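Local coordinates for protein BT_4661 (Bacteroides thetaiotaomicron, PDB 4AK2) that binds heparin and heparan sulfate as a SusE-like surface glycan-binding protein, this chain being its ligand-binding domain, probably to capture the polysaccharide for breakdown, at residues A[156-161]-A[220-225]; A[249-254]-A[269-274]; A[139-144]-A[228-233]. All coordinates share one frame; numbering follows the deposited sequence. Where two conformers were deposited one is given.

Interaction 1: A[156-161]-A[220-225]. With SGN (2-deoxy-6-O-sulfo-2-(sulfoamino)-alpha-D-glucopyranose), chain B.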
loop_
_atom_site.group_PDB
_atom_site.type_symbol
_atom_site.label_atom_id
_atom_site.label_comp_id
_atom_site.label_asym_id
_atom_site.label_seq_id
_atom_site.Cartn_x
_atom_site.Cartn_y
_atom_site.Cartn_z
ATOM N N PHE A 156 1.925 -23.760 -2.955
ATOM C CA PHE A 156 1.195 -22.499 -2.770
ATOM C C PHE A 156 1.232 -21.725 -4.085
ATOM O O PHE A 156 2.257 -21.705 -4.769
ATOM C CB PHE A 156 1.852 -21.701 -1.652
ATOM C CG PHE A 156 1.026 -20.556 -1.127
ATOM C CD1 PHE A 156 -0.134 -20.806 -0.381
ATOM C CD2 PHE A 156 1.409 -19.218 -1.349
ATOM C CE1 PHE A 156 -0.874 -19.758 0.136
ATOM C CE2 PHE A 156 0.657 -18.163 -0.815
ATOM C CZ PHE A 156 -0.492 -18.447 -0.076
ATOM N N ARG A 157 0.092 -21.137 -4.461
ATOM C CA ARG A 157 0.012 -20.224 -5.618
ATOM C C ARG A 157 -0.731 -18.967 -5.196
ATOM O O ARG A 157 -1.665 -19.052 -4.403
ATOM C CB ARG A 157 -0.696 -20.877 -6.834
ATOM C CG ARG A 157 -0.016 -22.156 -7.337
ATOM C CD ARG A 157 1.380 -21.940 -7.949
ATOM N NE ARG A 157 1.917 -23.190 -8.472
ATOM C CZ ARG A 157 2.559 -24.087 -7.751
ATOM N NH1 ARG A 157 2.821 -23.869 -6.467
ATOM N NH2 ARG A 157 2.996 -25.191 -8.347
ATOM N N LEU A 158 -0.324 -17.812 -5.715
ATOM C CA LEU A 158 -0.784 -16.513 -5.197
ATOM C C LEU A 158 -0.849 -15.517 -6.357
ATOM O O LEU A 158 0.096 -15.403 -7.126
ATOM C CB LEU A 158 0.245 -16.042 -4.151
ATOM C CG LEU A 158 -0.163 -14.789 -3.359
ATOM C CD1 LEU A 158 -1.343 -15.090 -2.413
ATOM C CD2 LEU A 158 1.003 -14.288 -2.534
ATOM N N ASP A 159 -1.991 -14.854 -6.556
ATOM C CA ASP A 159 -2.121 -13.971 -7.723
ATOM C C ASP A 159 -3.114 -12.861 -7.495
ATOM O O ASP A 159 -4.163 -13.111 -6.884
ATOM C CB ASP A 159 -2.570 -14.811 -8.925
ATOM C CG ASP A 159 -2.186 -14.246 -10.269
ATOM O OD1 ASP A 159 -1.127 -13.607 -10.378
ATOM O OD2 ASP A 159 -2.939 -14.465 -11.263
ATOM N N TYR A 160 -2.808 -11.656 -7.967
ATOM C CA TYR A 160 -3.832 -10.602 -7.975
ATOM C C TYR A 160 -5.056 -11.083 -8.729
ATOM O O TYR A 160 -4.992 -11.861 -9.679
ATOM C CB TYR A 160 -3.275 -9.339 -8.603
ATOM C CG TYR A 160 -2.401 -8.490 -7.684
ATOM C CD1 TYR A 160 -2.968 -7.523 -6.872
ATOM C CD2 TYR A 160 -0.993 -8.640 -7.651
ATOM C CE1 TYR A 160 -2.209 -6.709 -6.031
ATOM C CE2 TYR A 160 -0.252 -7.848 -6.830
ATOM C CZ TYR A 160 -0.811 -6.889 -6.041
ATOM O OH TYR A 160 -0.014 -6.075 -5.253
ATOM N N ARG A 161 -6.195 -10.521 -8.306
ATOM C CA ARG A 161 -7.532 -10.977 -8.812
ATOM C C ARG A 161 -8.523 -9.881 -9.169
ATOM O O ARG A 161 -9.160 -9.966 -10.243
ATOM C CB ARG A 161 -8.180 -11.970 -7.839
ATOM C CG ARG A 161 -9.560 -12.530 -8.255
ATOM C CD ARG A 161 -9.496 -13.230 -9.613
ATOM N NE ARG A 161 -10.799 -13.781 -9.995
ATOM C CZ ARG A 161 -11.761 -13.076 -10.585
ATOM N NH1 ARG A 161 -11.586 -11.775 -10.860
ATOM N NH2 ARG A 161 -12.922 -13.656 -10.853
ATOM N N GLY A 220 2.690 -5.600 -13.235
ATOM C CA GLY A 220 3.255 -6.219 -12.072
ATOM C C GLY A 220 2.718 -7.625 -11.955
ATOM O O GLY A 220 1.789 -7.991 -12.691
ATOM N N TYR A 221 3.300 -8.432 -11.075
ATOM C CA TYR A 221 2.838 -9.813 -10.901
ATOM C C TYR A 221 3.480 -10.375 -9.647
ATOM O O TYR A 221 4.548 -9.915 -9.231
ATOM C CB TYR A 221 3.184 -10.707 -12.123
ATOM C CG TYR A 221 4.655 -10.871 -12.317
ATOM C CD1 TYR A 221 5.365 -9.915 -13.033
ATOM C CD2 TYR A 221 5.336 -11.939 -11.744
ATOM C CE1 TYR A 221 6.748 -10.041 -13.204
ATOM C CE2 TYR A 221 6.726 -12.064 -11.887
ATOM C CZ TYR A 221 7.422 -11.123 -12.638
ATOM O OH TYR A 221 8.797 -11.236 -12.778
ATOM N N ILE A 222 2.920 -11.446 -9.129
ATOM C CA ILE A 222 3.506 -12.204 -8.028
ATOM C C ILE A 222 4.225 -13.402 -8.577
ATOM O O ILE A 222 3.668 -14.166 -9.368
ATOM C CB ILE A 222 2.388 -12.610 -7.034
ATOM C CG1 ILE A 222 1.754 -11.347 -6.444
ATOM C CG2 ILE A 222 2.944 -13.533 -5.938
ATOM C CD1 ILE A 222 0.520 -11.639 -5.608
ATOM N N ASP A 223 5.475 -13.602 -8.157
ATOM C CA ASP A 223 6.186 -14.825 -8.603
ATOM C C ASP A 223 5.744 -16.029 -7.750
ATOM O O ASP A 223 5.325 -15.870 -6.583
ATOM C CB ASP A 223 7.693 -14.616 -8.604
ATOM C CG ASP A 223 8.291 -14.779 -7.238
ATOM O OD1 ASP A 223 8.431 -15.935 -6.772
ATOM O OD2 ASP A 223 8.652 -13.750 -6.632
ATOM N N GLN A 224 5.832 -17.234 -8.320
ATOM C CA GLN A 224 5.328 -18.447 -7.643
ATOM C C GLN A 224 6.406 -19.241 -6.887
ATOM O O GLN A 224 6.162 -20.407 -6.543
ATOM C CB GLN A 224 4.531 -19.336 -8.647
ATOM C CG GLN A 224 3.475 -18.503 -9.367
ATOM C CD GLN A 224 2.452 -17.853 -8.442
ATOM O OE1 GLN A 224 1.872 -18.519 -7.600
ATOM N NE2 GLN A 224 2.249 -16.552 -8.607
ATOM N N THR A 225 7.577 -18.633 -6.673
ATOM C CA THR A 225 8.681 -19.270 -5.950
ATOM C C THR A 225 8.781 -18.719 -4.535
ATOM O O THR A 225 8.776 -19.464 -3.537
ATOM C CB THR A 225 10.022 -19.076 -6.727
ATOM O OG1 THR A 225 9.878 -19.762 -7.978
ATOM C CG2 THR A 225 11.172 -19.672 -5.982
HETATM C C1 SGN B . -13.189 -10.397 -15.639
HETATM C C2 SGN B . -13.006 -10.754 -14.160
HETATM C C3 SGN B . -14.386 -10.803 -13.494
HETATM C C4 SGN B . -15.154 -9.517 -13.746
HETATM C C5 SGN B . -15.272 -9.215 -15.243
HETATM C C6 SGN B . -15.851 -7.811 -15.451
HETATM N N2 SGN B . -12.278 -12.012 -14.048
HETATM O O1 SGN B . -13.806 -11.472 -16.342
HETATM O O3 SGN B . -14.168 -10.975 -12.093
HETATM O O4 SGN B . -16.517 -9.697 -13.325
HETATM O O5 SGN B . -13.943 -9.193 -15.765
HETATM O O6 SGN B . -16.003 -7.549 -16.833
HETATM S S1 SGN B . -10.693 -12.121 -14.180
HETATM O O1S SGN B . -10.285 -13.339 -13.517
HETATM O O2S SGN B . -10.238 -12.083 -15.545
HETATM O O3S SGN B . -10.117 -10.873 -13.433
HETATM S S2 SGN B . -16.409 -6.139 -17.302
HETATM O O4S SGN B . -17.781 -5.872 -16.876
HETATM O O5S SGN B . -16.334 -6.194 -18.941
HETATM O O6S SGN B . -15.394 -5.193 -16.818
HETATM O O HOH W 1 -0.041 -11.458 -9.408
#

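Interaction 2: A[249-254]-A[269-274]. With NA (sodium ion), chain C; IDS (2-O-sulfo-alpha-L-idopyranuronic acid), chain D.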
loop_
_atom_site.group_PDB
_atom_site.type_symbol
_atom_site.label_atom_id
_atom_site.label_comp_id
_atom_site.label_asym_id
_atom_site.label_seq_id
_atom_site.Cartn_x
_atom_site.Cartn_y
_atom_site.Cartn_z
ATOM N N GLY A 249 -4.712 -4.111 -4.324
ATOM C CA GLY A 249 -5.614 -5.057 -5.050
ATOM C C GLY A 249 -5.824 -6.271 -4.229
ATOM O O GLY A 249 -4.999 -6.642 -3.399
ATOM N N GLN A 250 -6.957 -6.965 -4.413
ATOM C CA GLN A 250 -7.175 -8.247 -3.797
ATOM C C GLN A 250 -6.337 -9.303 -4.472
ATOM O O GLN A 250 -6.243 -9.356 -5.715
ATOM C CB GLN A 250 -8.679 -8.636 -3.869
ATOM C CG GLN A 250 -8.934 -9.858 -3.018
ATOM C CD GLN A 250 -10.322 -10.430 -3.279
ATOM O OE1 GLN A 250 -10.467 -11.261 -4.175
ATOM N NE2 GLN A 250 -11.348 -9.930 -2.546
ATOM N N ILE A 251 -5.772 -10.164 -3.618
ATOM C CA ILE A 251 -4.918 -11.280 -4.046
ATOM C C ILE A 251 -5.580 -12.592 -3.572
ATOM O O ILE A 251 -6.144 -12.643 -2.469
ATOM C CB ILE A 251 -3.484 -11.126 -3.459
ATOM C CG1 ILE A 251 -2.828 -9.866 -4.016
ATOM C CG2 ILE A 251 -2.620 -12.342 -3.768
ATOM C CD1 ILE A 251 -1.553 -9.454 -3.249
ATOM N N THR A 252 -5.602 -13.596 -4.442
ATOM C CA THR A 252 -6.178 -14.882 -4.082
ATOM C C THR A 252 -5.093 -15.939 -4.020
ATOM O O THR A 252 -4.021 -15.792 -4.650
ATOM C CB THR A 252 -7.296 -15.313 -5.047
ATOM O OG1 THR A 252 -6.785 -15.419 -6.373
ATOM C CG2 THR A 252 -8.419 -14.268 -5.012
ATOM N N TYR A 253 -5.339 -17.012 -3.290
ATOM C CA TYR A 253 -4.329 -18.081 -3.195
ATOM C C TYR A 253 -4.998 -19.429 -3.313
ATOM O O TYR A 253 -6.219 -19.560 -3.164
ATOM C CB TYR A 253 -3.504 -17.996 -1.903
ATOM C CG TYR A 253 -4.310 -18.123 -0.628
ATOM C CD1 TYR A 253 -4.654 -19.389 -0.124
ATOM C CD2 TYR A 253 -4.634 -16.996 0.127
ATOM C CE1 TYR A 253 -5.369 -19.519 1.056
ATOM C CE2 TYR A 253 -5.363 -17.113 1.306
ATOM C CZ TYR A 253 -5.686 -18.373 1.783
ATOM O OH TYR A 253 -6.377 -18.483 2.958
ATOM N N ASP A 254 -4.163 -20.420 -3.622
ATOM C CA ASP A 254 -4.526 -21.810 -3.726
ATOM C C ASP A 254 -3.433 -22.619 -3.036
ATOM O O ASP A 254 -2.252 -22.318 -3.222
ATOM C CB ASP A 254 -4.669 -22.165 -5.219
ATOM C CG ASP A 254 -5.153 -23.587 -5.475
ATOM O OD1 ASP A 254 -4.351 -24.533 -5.414
ATOM O OD2 ASP A 254 -6.334 -23.776 -5.779
ATOM N N VAL A 269 -7.474 -12.031 0.119
ATOM C CA VAL A 269 -6.896 -11.043 1.063
ATOM C C VAL A 269 -6.371 -9.853 0.296
ATOM O O VAL A 269 -6.094 -9.967 -0.920
ATOM C CB VAL A 269 -5.771 -11.682 1.931
ATOM C CG1 VAL A 269 -6.350 -12.553 3.046
ATOM C CG2 VAL A 269 -4.753 -12.438 1.056
ATOM N N SER A 270 -6.151 -8.734 0.987
ATOM C CA SER A 270 -5.443 -7.610 0.382
ATOM C C SER A 270 -4.313 -7.215 1.325
ATOM O O SER A 270 -4.406 -6.273 2.116
ATOM C CB SER A 270 -6.380 -6.434 0.085
ATOM O OG SER A 270 -7.453 -6.828 -0.798
ATOM N N PRO A 271 -3.200 -7.974 1.239
ATOM C CA PRO A 271 -2.146 -7.917 2.269
ATOM C C PRO A 271 -1.034 -6.900 2.008
ATOM O O PRO A 271 -0.119 -6.774 2.853
ATOM C CB PRO A 271 -1.592 -9.359 2.193
ATOM C CG PRO A 271 -1.640 -9.675 0.705
ATOM C CD PRO A 271 -3.024 -9.108 0.299
ATOM N N ILE A 272 -1.055 -6.237 0.868
ATOM C CA ILE A 272 0.103 -5.394 0.499
ATOM C C ILE A 272 -0.341 -4.133 -0.241
ATOM O O ILE A 272 -1.181 -4.186 -1.141
ATOM C CB ILE A 272 1.145 -6.212 -0.314
ATOM C CG1 ILE A 272 2.452 -5.417 -0.543
ATOM C CG2 ILE A 272 0.600 -6.689 -1.650
ATOM C CD1 ILE A 272 3.599 -6.259 -1.112
ATOM N N PHE A 273 0.270 -3.026 0.130
ATOM C CA PHE A 273 0.129 -1.785 -0.597
ATOM C C PHE A 273 1.383 -1.491 -1.394
ATOM O O PHE A 273 2.500 -1.720 -0.863
ATOM C CB PHE A 273 -0.127 -0.608 0.372
ATOM C CG PHE A 273 -1.496 0.013 0.270
ATOM C CD1 PHE A 273 -1.821 0.819 -0.817
ATOM C CD2 PHE A 273 -2.375 -0.147 1.315
ATOM C CE1 PHE A 273 -3.081 1.404 -0.912
ATOM C CE2 PHE A 273 -3.640 0.452 1.262
ATOM C CZ PHE A 273 -3.969 1.240 0.150
ATOM N N ILE A 274 1.279 -1.072 -2.636
ATOM C CA ILE A 274 2.436 -0.677 -3.422
ATOM C C ILE A 274 2.467 0.854 -3.475
ATOM O O ILE A 274 1.489 1.499 -3.868
ATOM C CB ILE A 274 2.337 -1.186 -4.888
ATOM C CG1 ILE A 274 2.012 -2.678 -4.971
ATOM C CG2 ILE A 274 3.607 -0.803 -5.658
ATOM C CD1 ILE A 274 2.830 -3.593 -4.130
HETATM NA NA NA C . -8.547 -4.783 -2.500
HETATM C C1 IDS D . -17.654 -9.362 -3.687
HETATM C C2 IDS D . -16.249 -9.281 -3.149
HETATM C C3 IDS D . -15.694 -7.840 -3.007
HETATM C C4 IDS D . -16.714 -6.907 -2.371
HETATM C C5 IDS D . -18.021 -7.044 -3.163
HETATM C C6 IDS D . -19.051 -6.048 -2.729
HETATM O O2 IDS D . -16.206 -10.028 -1.924
HETATM O O3 IDS D . -15.351 -7.354 -4.313
HETATM O O4 IDS D . -16.874 -7.312 -1.006
HETATM O O5 IDS D . -18.485 -8.395 -3.063
HETATM O O6A IDS D . -18.738 -4.839 -2.819
HETATM O O6B IDS D . -20.154 -6.438 -2.305
HETATM S S IDS D . -14.898 -10.598 -1.366
HETATM O O1S IDS D . -15.341 -11.717 -0.525
HETATM O O2S IDS D . -14.090 -11.008 -2.519
HETATM O O3S IDS D . -14.251 -9.499 -0.588
HETATM O O HOH W 2 -1.339 -4.061 -3.905
HETATM O O HOH W 3 -3.014 -6.311 -1.391
HETATM O O HOH W 4 -9.299 -3.487 -0.414
#

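Interaction 3: A[139-144]-A[228-233]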
loop_
_atom_site.group_PDB
_atom_site.type_symbol
_atom_site.label_atom_id
_atom_site.label_comp_id
_atom_site.label_asym_id
_atom_site.label_seq_id
_atom_site.Cartn_x
_atom_site.Cartn_y
_atom_site.Cartn_z
ATOM N N GLY A 139 11.303 -0.011 -11.365
ATOM C CA GLY A 139 10.665 -1.235 -10.951
ATOM C C GLY A 139 11.348 -1.825 -9.734
ATOM O O GLY A 139 12.289 -1.249 -9.163
ATOM N N GLY A 140 10.927 -3.009 -9.341
ATOM C CA GLY A 140 11.551 -3.716 -8.233
ATOM C C GLY A 140 10.676 -4.844 -7.735
ATOM O O GLY A 140 9.692 -5.199 -8.383
ATOM N N GLU A 141 11.046 -5.428 -6.605
ATOM C CA GLU A 141 10.338 -6.549 -6.007
ATOM C C GLU A 141 10.178 -6.340 -4.527
ATOM O O GLU A 141 11.083 -5.813 -3.872
ATOM C CB GLU A 141 11.005 -7.892 -6.312
ATOM C CG GLU A 141 12.372 -8.026 -5.729
ATOM C CD GLU A 141 13.118 -9.283 -6.191
ATOM O OE1 GLU A 141 12.822 -9.776 -7.301
ATOM O OE2 GLU A 141 14.009 -9.761 -5.448
ATOM N N SER A 142 9.010 -6.721 -4.013
ATOM C CA SER A 142 8.706 -6.590 -2.598
ATOM C C SER A 142 9.481 -7.592 -1.762
ATOM O O SER A 142 10.226 -8.424 -2.308
ATOM C CB SER A 142 7.187 -6.846 -2.393
ATOM O OG SER A 142 6.906 -8.257 -2.466
ATOM N N ILE A 143 9.340 -7.491 -0.444
ATOM C CA ILE A 143 9.778 -8.550 0.476
ATOM C C ILE A 143 9.066 -9.861 0.140
ATOM O O ILE A 143 7.911 -9.838 -0.372
ATOM C CB ILE A 143 9.502 -8.108 1.946
ATOM C CG1 ILE A 143 10.411 -8.848 2.940
ATOM C CG2 ILE A 143 8.039 -8.276 2.329
ATOM C CD1 ILE A 143 11.889 -8.393 2.901
ATOM N N ALA A 144 9.638 -11.007 0.467
ATOM C CA ALA A 144 8.939 -12.269 0.383
ATOM C C ALA A 144 8.064 -12.394 1.630
ATOM O O ALA A 144 8.515 -12.133 2.735
ATOM C CB ALA A 144 9.960 -13.422 0.332
ATOM N N LYS A 228 6.980 -12.817 -3.930
ATOM C CA LYS A 228 7.190 -11.376 -3.957
ATOM C C LYS A 228 6.288 -10.760 -5.019
ATOM O O LYS A 228 5.996 -11.371 -6.061
ATOM C CB LYS A 228 8.633 -11.056 -4.330
ATOM C CG LYS A 228 9.690 -11.591 -3.345
ATOM C CD LYS A 228 11.098 -11.263 -3.819
ATOM C CE LYS A 228 12.137 -11.720 -2.815
ATOM N NZ LYS A 228 13.508 -11.349 -3.299
ATOM N N VAL A 229 5.862 -9.529 -4.762
ATOM C CA VAL A 229 5.222 -8.725 -5.793
ATOM C C VAL A 229 6.325 -8.030 -6.624
ATOM O O VAL A 229 7.173 -7.361 -6.046
ATOM C CB VAL A 229 4.252 -7.655 -5.227
ATOM C CG1 VAL A 229 3.728 -6.763 -6.347
ATOM C CG2 VAL A 229 3.109 -8.295 -4.430
ATOM N N HIS A 230 6.285 -8.215 -7.949
ATOM C CA HIS A 230 7.162 -7.552 -8.888
ATOM C C HIS A 230 6.480 -6.450 -9.583
ATOM O O HIS A 230 5.333 -6.610 -9.988
ATOM C CB HIS A 230 7.652 -8.560 -9.949
ATOM C CG HIS A 230 8.393 -9.715 -9.356
ATOM N ND1 HIS A 230 9.729 -9.897 -9.532
ATOM C CD2 HIS A 230 7.960 -10.741 -8.538
ATOM C CE1 HIS A 230 10.109 -10.997 -8.856
ATOM N NE2 HIS A 230 9.031 -11.518 -8.252
ATOM N N ILE A 231 7.122 -5.293 -9.680
ATOM C CA ILE A 231 6.643 -4.141 -10.441
ATOM C C ILE A 231 7.624 -3.922 -11.579
ATOM O O ILE A 231 8.842 -3.788 -11.356
ATOM C CB ILE A 231 6.523 -2.882 -9.564
ATOM C CG1 ILE A 231 5.418 -3.087 -8.528
ATOM C CG2 ILE A 231 6.317 -1.614 -10.392
ATOM C CD1 ILE A 231 4.007 -3.174 -9.084
ATOM N N ASN A 232 7.151 -3.949 -12.813
ATOM C CA ASN A 232 8.042 -3.791 -13.956
ATOM C C ASN A 232 8.347 -2.337 -14.224
ATOM O O ASN A 232 7.535 -1.482 -13.894
ATOM C CB ASN A 232 7.429 -4.486 -15.182
ATOM C CG ASN A 232 7.610 -5.975 -15.111
ATOM O OD1 ASN A 232 8.658 -6.476 -14.652
ATOM N ND2 ASN A 232 6.596 -6.713 -15.538
ATOM N N PRO A 233 9.543 -2.058 -14.787
ATOM C CA PRO A 233 9.976 -0.671 -15.017
ATOM C C PRO A 233 9.242 0.015 -16.167
ATOM O O PRO A 233 8.773 -0.634 -17.108
ATOM C CB PRO A 233 11.454 -0.817 -15.356
ATOM C CG PRO A 233 11.563 -2.186 -15.948
ATOM C CD PRO A 233 10.583 -3.035 -15.173
HETATM O O HOH W 5 13.007 -8.391 -2.485
#

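Interaction 1: A[156-161]-A[220-225]
Q224 uses both ends of its carboxamide on the backbone of L158, and these two hydrogen bonds are the direct polar link between 156-161 and 220-225. OE1 of Q224 accepts from L158 N at 3.0 Å, the donor lying in the carbonyl plane on a lone pair. NE2 of Q224 gives a hydrogen to L158 O at 2.9 Å, nearly straight at 167°, and also donates to I222 O in its own segment. A bend at the second torsion (chi2 -60°) turns the amide onto L158; CD of R157 rests against OE1.

Apolar contact is centred on I222. Its CD1 sits 3.9 Å from L158 CG and, at the same separation, from Y160 CD2, while CG2 leans on L158 O.

A single water completes the polar set: it donates to D159 OD1 at 2.6 Å and accepts from Y160 N and I222 N. The other carboxylate oxygen of D159 is held by R203 and S207.

R161 NH1 donates to O3 of the sulfated glucosamine SGN at 3.0 Å, and sulfate oxygen O1S lies over the guanidinium face. With the strands 149° apart and no direct backbone bond between them, the amide and the water, not a backbone ladder, supply the polar link between the two segments.

Interaction 2: A[249-254]-A[269-274]
An antiparallel hydrogen-bonded pair, I251 with V269, joins strands 241-254 and 268-276 beside the glycan pocket and a sodium site. I251 N donates to V269 O at 2.7 Å and V269 N returns a bond to I251 O at 3.0 Å, both close to straight (174° and 169°). Beyond this pair the ladder gives way to water: one molecule takes a hydrogen from I272 N and gives one to G249 O. CD1 of I251 meets P271 CD and I272 CG2, each at 3.9 Å.

Q250 and S270 meet ligands. In the conformer given, S270 OG lies 2.9 Å from the sodium ion, which is also bound by a water and the backbone oxygen of D163. A chi1 of -170° and an extended chain carry NE2 of Q250 to sulfate oxygen O2S of the iduronate at 2.9 Å, and R162 holds its OE1. With an alanine here in place of Q250, that sulfate oxygen would probably lose this donor and R162 its amide partner.

Strand 157-161 pairs with the other edge of 249-254, L158 and Y160 packing on I251, while strand 131-134 lies against I272 and I274.

Interaction 3: A[139-144]-A[228-233]
E141 lays its CB over one face of the H230 ring, 4.2 Å from the centroid and 20° off the ring normal, a CH-pi contact set toward the rim. The two side chains run alongside each other in the same direction, yet the carboxylate is turned 85° from the imidazole plane, and OE1 of E141 comes to 3.4 Å from H230 CE1. The ring is held from elsewhere as well: its NE2 is hydrogen-bonded to D223, and Y221 stacks on it.

The second carboxylate oxygen forms a salt bridge, E141 OE2 to K228 NZ at 2.7 Å. The ammonium group approaches from above the carboxylate plane, 55° out of it. K228 gets there with its chain fully extended beyond CG, and its CD passes 3.3 Å from S142 O. A water accepts from K228 NZ and lies within hydrogen-bonding distance of the same S142 O.

E141 and H230 belong to a short antiparallel ladder, the edge strand 140-141 on the middle strand 229-231 of a three-stranded sheet whose third member is 220-222. G140 and I231 are a hydrogen-bonded pair, exchanging N-H to O bonds in both directions; E141 and H230 are the following non-hydrogen-bonded pair, with CA atoms 4.4 Å apart. S142 N then donates to V229 O.

Where the regular pairing stops, S142 carries it on with its hydroxyl. OG accepts from V229 N at 2.8 Å and donates to I143 O; its first torsion places it between backbone N and carbonyl carbon, facing V229. At the far end G139 has positive phi, and a CB there would lie only 2.5 Å from I231 O.

Interactions 1 and 2 share a sheet, their centres 9 Å apart: R161 N lies 2.8 Å from Q250 O and D159 O 2.9 Å from T252 N, both probable backbone hydrogen bonds. This pairing sets two glycan-pocket residues on adjacent strands, R161 bonded to a glucosamine and Q250 to an iduronate of the bound glycan. Interaction 3 lies 11 Å from interaction 1 and 14 Å from interaction 2 between centres. It connects to the first through strands 220-222 and 229-231, with Y221 O 2.7 Å from H230 N, and to the second by apolar packing, I272 CD1 being 3.9 Å from V229 CG2. Along the chain, interaction 1 is nested within the loop that interaction 3 closes.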